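Local coordinates for isoprenyl transferase (Helicobacter pylori, PDB 2D2R), which probably catalyses the magnesium-dependent condensation of isopentenyl diphosphate with allylic pyrophosphates, building the long undecaprenyl pyrophosphate chain as a homodimer, at residues I103-I108 with Q124-T129; K146-R151 with L178-L183. All coordinates share one frame; numbering follows the deposited sequence.

How the contacts relate
Contact 1 closes within the beta-alpha-beta unit of strand 104-108, helix 116-129 and strand 136-140; strand 104-108 is an outermost strand of the six-stranded parallel sheet. Contact 2 follows in series along the chain and joins helix 145-158 to the loop between helix 171-175 and strand 188-191. Their centres lie about 17 Å apart, yet the two touch, chiefly through Arg106: on the strand of contact 1, it sends NH2 to the backbone O of Arg181, 2.5 Å away, and to that of Asp179, both probable hydrogen bonds. The 178-183 loop is thus tied to the sheet border as well as to its helix, and the helix in turn meets the second subunit.

Contact 1: I103-I108 with Q124-T129; sequences IRFRAI and QLENDT
Two helix side chains, Thr129 and Glu126, reach across to backbone amides of the border strand. Phe105 N donates to Thr129 OG1 at 2.7 Å, and Ala107 N to Glu126 OE1 at 3.0 Å, the second bond nearly straight at 173°. That amide meets the carboxylate on its anti side, somewhat out of plane, at the end of a glutamate chain that runs extended beyond CG. A water extends the link: it accepts from Arg104 NE in the guanidinium plane and donates to Phe105 O and to Glu126 O, 2.9 Å from the latter. Arg104 meanwhile lays its CG 3.5 Å from Thr129 O. Next to these bonds, Leu125 CD2 sits over one face of the Phe105 ring, 3.7 Å from the centroid, a CH-pi contact. A chi1 of 172° sets the phenylalanine CG anti to the backbone N and turns the ring toward Leu125; Tyr98 of helix 80-100 adds an edge-to-face partner. Two amides of the border strand, Phe105 N and Ala107 N, are thus bonded by helix side chains instead of a neighbouring strand, whereas Ile103 O is buried without a partner; the same bonds fix helix 116-129 against the strand.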
loop_
_atom_site.group_PDB
_atom_site.type_symbol
_atom_site.label_atom_id
_atom_site.label_comp_id
_atom_site.label_asym_id
_atom_site.label_seq_id
_atom_site.Cartn_x
_atom_site.Cartn_y
_atom_site.Cartn_z
ATOM N N ILE A 103 -3.764 -21.002 18.851
ATOM C CA ILE A 103 -3.849 -19.942 17.857
ATOM C C ILE A 103 -5.048 -19.042 18.114
ATOM O O ILE A 103 -6.190 -19.463 18.009
ATOM C CB ILE A 103 -3.972 -20.535 16.424
ATOM C CG1 ILE A 103 -2.705 -21.313 16.087
ATOM C CG2 ILE A 103 -4.291 -19.404 15.387
ATOM C CD1 ILE A 103 -2.569 -21.703 14.617
ATOM N N ARG A 104 -4.787 -17.789 18.452
ATOM C CA ARG A 104 -5.877 -16.850 18.691
ATOM C C ARG A 104 -6.543 -16.454 17.368
ATOM O O ARG A 104 -5.846 -16.268 16.376
ATOM C CB ARG A 104 -5.346 -15.614 19.375
ATOM C CG ARG A 104 -6.415 -14.643 19.642
ATOM C CD ARG A 104 -5.934 -13.524 20.493
ATOM N NE ARG A 104 -7.076 -12.685 20.771
ATOM C CZ ARG A 104 -7.038 -11.576 21.498
ATOM N NH1 ARG A 104 -5.882 -11.145 22.038
ATOM N NH2 ARG A 104 -8.169 -10.914 21.701
ATOM N N PHE A 105 -7.873 -16.300 17.362
ATOM C CA PHE A 105 -8.577 -15.946 16.147
ATOM C C PHE A 105 -9.118 -14.531 16.097
ATOM O O PHE A 105 -9.721 -14.043 17.031
ATOM C CB PHE A 105 -9.729 -16.924 15.899
ATOM C CG PHE A 105 -10.634 -16.522 14.764
ATOM C CD1 PHE A 105 -10.208 -16.630 13.432
ATOM C CD2 PHE A 105 -11.903 -16.015 15.024
ATOM C CE1 PHE A 105 -11.040 -16.239 12.391
ATOM C CE2 PHE A 105 -12.747 -15.616 13.987
ATOM C CZ PHE A 105 -12.309 -15.732 12.664
ATOM N N ARG A 106 -8.896 -13.852 14.984
ATOM C CA ARG A 106 -9.428 -12.514 14.858
ATOM C C ARG A 106 -9.921 -12.286 13.437
ATOM O O ARG A 106 -9.302 -12.749 12.499
ATOM C CB ARG A 106 -8.344 -11.503 15.225
ATOM C CG ARG A 106 -8.857 -10.114 15.551
ATOM C CD ARG A 106 -7.908 -9.419 16.572
ATOM N NE ARG A 106 -7.971 -7.974 16.408
ATOM C CZ ARG A 106 -7.235 -7.101 17.090
ATOM N NH1 ARG A 106 -6.374 -7.519 18.008
ATOM N NH2 ARG A 106 -7.343 -5.804 16.826
ATOM N N ALA A 107 -11.073 -11.642 13.305
ATOM C CA ALA A 107 -11.645 -11.286 12.009
ATOM C C ALA A 107 -11.558 -9.769 11.833
ATOM O O ALA A 107 -11.745 -9.017 12.809
ATOM C CB ALA A 107 -13.130 -11.686 11.955
ATOM N N ILE A 108 -11.268 -9.330 10.598
ATOM C CA ILE A 108 -11.249 -7.922 10.257
ATOM C C ILE A 108 -12.030 -7.785 8.970
ATOM O O ILE A 108 -12.127 -8.715 8.168
ATOM C CB ILE A 108 -9.792 -7.338 10.109
ATOM C CG1 ILE A 108 -9.004 -8.000 8.980
ATOM C CG2 ILE A 108 -9.061 -7.492 11.443
ATOM C CD1 ILE A 108 -7.566 -7.416 8.821
ATOM N N GLN A 124 -17.899 -15.544 18.390
ATOM C CA GLN A 124 -17.643 -16.605 19.348
ATOM C C GLN A 124 -16.300 -17.262 19.226
ATOM O O GLN A 124 -15.689 -17.606 20.238
ATOM C CB GLN A 124 -18.746 -17.657 19.285
ATOM C CG GLN A 124 -20.062 -17.146 19.865
ATOM C CD GLN A 124 -20.494 -17.937 21.072
ATOM O OE1 GLN A 124 -20.709 -19.156 20.992
ATOM N NE2 GLN A 124 -20.619 -17.256 22.200
ATOM N N LEU A 125 -15.812 -17.452 18.005
ATOM C CA LEU A 125 -14.505 -18.088 17.885
ATOM C C LEU A 125 -13.487 -17.116 18.470
ATOM O O LEU A 125 -12.472 -17.533 19.012
ATOM C CB LEU A 125 -14.172 -18.409 16.428
ATOM C CG LEU A 125 -12.930 -19.249 16.147
ATOM C CD1 LEU A 125 -13.027 -20.579 16.863
ATOM C CD2 LEU A 125 -12.810 -19.490 14.645
ATOM N N GLU A 126 -13.790 -15.823 18.369
ATOM C CA GLU A 126 -12.917 -14.777 18.908
ATOM C C GLU A 126 -12.879 -14.885 20.428
ATOM O O GLU A 126 -11.808 -14.997 21.020
ATOM C CB GLU A 126 -13.402 -13.395 18.468
ATOM C CG GLU A 126 -13.002 -13.058 17.016
ATOM C CD GLU A 126 -13.468 -11.683 16.568
ATOM O OE1 GLU A 126 -12.747 -11.042 15.757
ATOM O OE2 GLU A 126 -14.563 -11.247 17.019
ATOM N N ASN A 127 -14.057 -14.871 21.042
ATOM C CA ASN A 127 -14.185 -15.007 22.494
ATOM C C ASN A 127 -13.378 -16.217 22.947
ATOM O O ASN A 127 -12.466 -16.110 23.772
ATOM C CB ASN A 127 -15.660 -15.232 22.887
ATOM C CG ASN A 127 -16.364 -13.952 23.371
ATOM O OD1 ASN A 127 -16.787 -13.110 22.577
ATOM N ND2 ASN A 127 -16.486 -13.811 24.687
ATOM N N ASP A 128 -13.709 -17.368 22.375
ATOM C CA ASP A 128 -13.083 -18.632 22.718
ATOM C C ASP A 128 -11.579 -18.758 22.603
ATOM O O ASP A 128 -10.958 -19.568 23.302
ATOM C CB ASP A 128 -13.723 -19.733 21.886
ATOM C CG ASP A 128 -15.140 -20.055 22.337
ATOM O OD1 ASP A 128 -15.839 -19.157 22.869
ATOM O OD2 ASP A 128 -15.556 -21.217 22.144
ATOM N N THR A 129 -10.986 -17.966 21.718
ATOM C CA THR A 129 -9.556 -18.053 21.489
ATOM C C THR A 129 -8.763 -16.871 22.033
ATOM O O THR A 129 -7.541 -16.886 22.010
ATOM C CB THR A 129 -9.297 -18.158 19.989
ATOM O OG1 THR A 129 -9.632 -16.905 19.378
ATOM C CG2 THR A 129 -10.173 -19.247 19.378
HETATM O O HOH W 1 -9.537 -13.600 19.779
#

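Contact 2: K146-R151 with L178-L183; sequences KNELSR and LDTRNL
Arg151 and Asp179 form an end-on, two-pronged salt bridge that fastens helix 145-158 to the 178-183 loop. Arg151 NH2 meets Asp179 OD1 at 2.8 Å and Arg151 NH1 meets Asp179 OD2 at 2.9 Å, each oxygen approached on its syn side, with the guanidinium and carboxylate planes 30° apart. The arginine chain bends at chi3 (-76°), which brings its end round to the aspartate; OD1 also accepts from Gly109 N. The tight part lies alongside, around Glu148. Its chain runs extended past the aspartate in the opposite sense and crosses Leu178 at about a right angle, CG resting 3.6 Å from Leu178 CD2. The same methyl packs 3.7 Å from Leu149 CD2; Trp204 of the same chain touches both leucines, and Trp204 of the second subunit also packs on Leu149. Glu148 OE2 takes a weak, bent bond from Asp179 N at 2.8 Å, in the type I turn that Leu178 opens, whereas OE1 is held by Tyr143 and Gln205. On the looser side, beside the partly exposed Arg151 and Asp179, a water lies within hydrogen-bonding distance of both Glu148 O and Asp179 OD2. Glu148 OE2 stands 4.2 Å from Asp179 OD1, a like-charge proximity probably eased by Arg151 and the surrounding donors. A buried glutamate and a partly exposed aspartate thus tie a loop with no regular helix or strand to a helix that packs against the second subunit.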
loop_
_atom_site.group_PDB
_atom_site.type_symbol
_atom_site.label_atom_id
_atom_site.label_comp_id
_atom_site.label_asym_id
_atom_site.label_seq_id
_atom_site.Cartn_x
_atom_site.Cartn_y
_atom_site.Cartn_z
ATOM N N LYS A 146 -9.799 0.861 2.233
ATOM C CA LYS A 146 -10.460 2.137 2.258
ATOM C C LYS A 146 -11.680 2.086 3.140
ATOM O O LYS A 146 -11.972 3.035 3.848
ATOM C CB LYS A 146 -10.864 2.589 0.861
ATOM C CG LYS A 146 -9.689 2.991 0.058
ATOM C CD LYS A 146 -10.178 3.549 -1.299
ATOM C CE LYS A 146 -8.952 4.081 -2.111
ATOM N NZ LYS A 146 -9.444 4.748 -3.341
ATOM N N ASN A 147 -12.423 0.981 3.088
ATOM C CA ASN A 147 -13.594 0.854 3.950
ATOM C C ASN A 147 -13.169 0.793 5.406
ATOM O O ASN A 147 -13.785 1.415 6.245
ATOM C CB ASN A 147 -14.399 -0.437 3.592
ATOM C CG ASN A 147 -15.531 -0.717 4.614
ATOM O OD1 ASN A 147 -16.594 -0.125 4.549
ATOM N ND2 ASN A 147 -15.271 -1.567 5.547
ATOM N N GLU A 148 -12.121 0.047 5.732
ATOM C CA GLU A 148 -11.673 0.001 7.126
ATOM C C GLU A 148 -11.337 1.412 7.634
ATOM O O GLU A 148 -11.705 1.795 8.738
ATOM C CB GLU A 148 -10.451 -0.895 7.301
ATOM C CG GLU A 148 -9.953 -1.031 8.769
ATOM C CD GLU A 148 -8.577 -1.718 8.871
ATOM O OE1 GLU A 148 -7.803 -1.734 7.857
ATOM O OE2 GLU A 148 -8.270 -2.234 9.964
ATOM N N LEU A 149 -10.633 2.201 6.820
ATOM C CA LEU A 149 -10.290 3.549 7.233
ATOM C C LEU A 149 -11.527 4.421 7.377
ATOM O O LEU A 149 -11.595 5.304 8.268
ATOM C CB LEU A 149 -9.285 4.168 6.242
ATOM C CG LEU A 149 -7.870 3.600 6.490
ATOM C CD1 LEU A 149 -6.975 3.732 5.211
ATOM C CD2 LEU A 149 -7.232 4.360 7.709
ATOM N N SER A 150 -12.514 4.197 6.506
ATOM C CA SER A 150 -13.755 4.951 6.561
ATOM C C SER A 150 -14.462 4.648 7.862
ATOM O O SER A 150 -15.041 5.525 8.455
ATOM C CB SER A 150 -14.692 4.532 5.420
ATOM O OG SER A 150 -14.134 4.937 4.188
ATOM N N ARG A 151 -14.466 3.380 8.268
ATOM C CA ARG A 151 -15.137 2.997 9.512
ATOM C C ARG A 151 -14.346 3.531 10.698
ATOM O O ARG A 151 -14.933 3.893 11.728
ATOM C CB ARG A 151 -15.300 1.468 9.587
ATOM C CG ARG A 151 -16.346 0.962 8.591
ATOM C CD ARG A 151 -16.617 -0.581 8.741
ATOM N NE ARG A 151 -15.555 -1.435 8.182
ATOM C CZ ARG A 151 -14.621 -2.067 8.897
ATOM N NH1 ARG A 151 -14.610 -1.949 10.204
ATOM N NH2 ARG A 151 -13.666 -2.807 8.309
ATOM N N LEU A 178 -8.613 1.200 13.972
ATOM C CA LEU A 178 -8.654 0.294 12.804
ATOM C C LEU A 178 -8.990 -1.088 13.345
ATOM O O LEU A 178 -8.783 -1.325 14.519
ATOM C CB LEU A 178 -7.282 0.259 12.117
ATOM C CG LEU A 178 -7.043 1.593 11.353
ATOM C CD1 LEU A 178 -5.645 1.671 10.857
ATOM C CD2 LEU A 178 -8.023 1.677 10.160
ATOM N N ASP A 179 -9.510 -1.975 12.502
ATOM C CA ASP A 179 -9.855 -3.371 12.918
ATOM C C ASP A 179 -8.625 -4.064 13.509
ATOM O O ASP A 179 -8.725 -4.968 14.334
ATOM C CB ASP A 179 -10.298 -4.193 11.689
ATOM C CG ASP A 179 -11.565 -3.689 11.049
ATOM O OD1 ASP A 179 -11.965 -4.274 10.007
ATOM O OD2 ASP A 179 -12.196 -2.720 11.538
ATOM N N THR A 180 -7.439 -3.647 13.077
ATOM C CA THR A 180 -6.159 -4.236 13.497
ATOM C C THR A 180 -5.556 -3.602 14.752
ATOM O O THR A 180 -4.407 -3.859 15.077
ATOM C CB THR A 180 -5.095 -4.051 12.367
ATOM O OG1 THR A 180 -5.111 -2.670 11.990
ATOM C CG2 THR A 180 -5.453 -4.865 11.125
ATOM N N ARG A 181 -6.291 -2.760 15.440
ATOM C CA ARG A 181 -5.718 -2.121 16.612
ATOM C C ARG A 181 -5.001 -3.154 17.511
ATOM O O ARG A 181 -5.451 -4.318 17.648
ATOM C CB ARG A 181 -6.825 -1.397 17.378
ATOM C CG ARG A 181 -7.878 -2.306 17.953
ATOM C CD ARG A 181 -9.008 -1.427 18.443
ATOM N NE ARG A 181 -8.744 -0.856 19.773
ATOM C CZ ARG A 181 -8.870 -1.535 20.927
ATOM N NH1 ARG A 181 -9.252 -2.813 20.932
ATOM N NH2 ARG A 181 -8.620 -0.934 22.089
ATOM N N ASN A 182 -3.873 -2.752 18.080
ATOM C CA ASN A 182 -3.124 -3.638 18.968
ATOM C C ASN A 182 -2.355 -4.763 18.273
ATOM O O ASN A 182 -1.659 -5.529 18.935
ATOM C CB ASN A 182 -4.056 -4.247 20.036
ATOM C CG ASN A 182 -4.825 -3.195 20.814
ATOM O OD1 ASN A 182 -4.285 -2.149 21.198
ATOM N ND2 ASN A 182 -6.092 -3.470 21.056
ATOM N N LEU A 183 -2.472 -4.904 16.952
ATOM C CA LEU A 183 -1.660 -5.923 16.300
ATOM C C LEU A 183 -0.409 -5.142 15.875
ATOM O O LEU A 183 -0.450 -3.920 15.761
ATOM C CB LEU A 183 -2.353 -6.489 15.064
ATOM C CG LEU A 183 -3.708 -7.177 15.301
ATOM C CD1 LEU A 183 -4.316 -7.565 13.939
ATOM C CD2 LEU A 183 -3.514 -8.412 16.210
HETATM O O HOH W 2 -12.004 0.175 11.228
#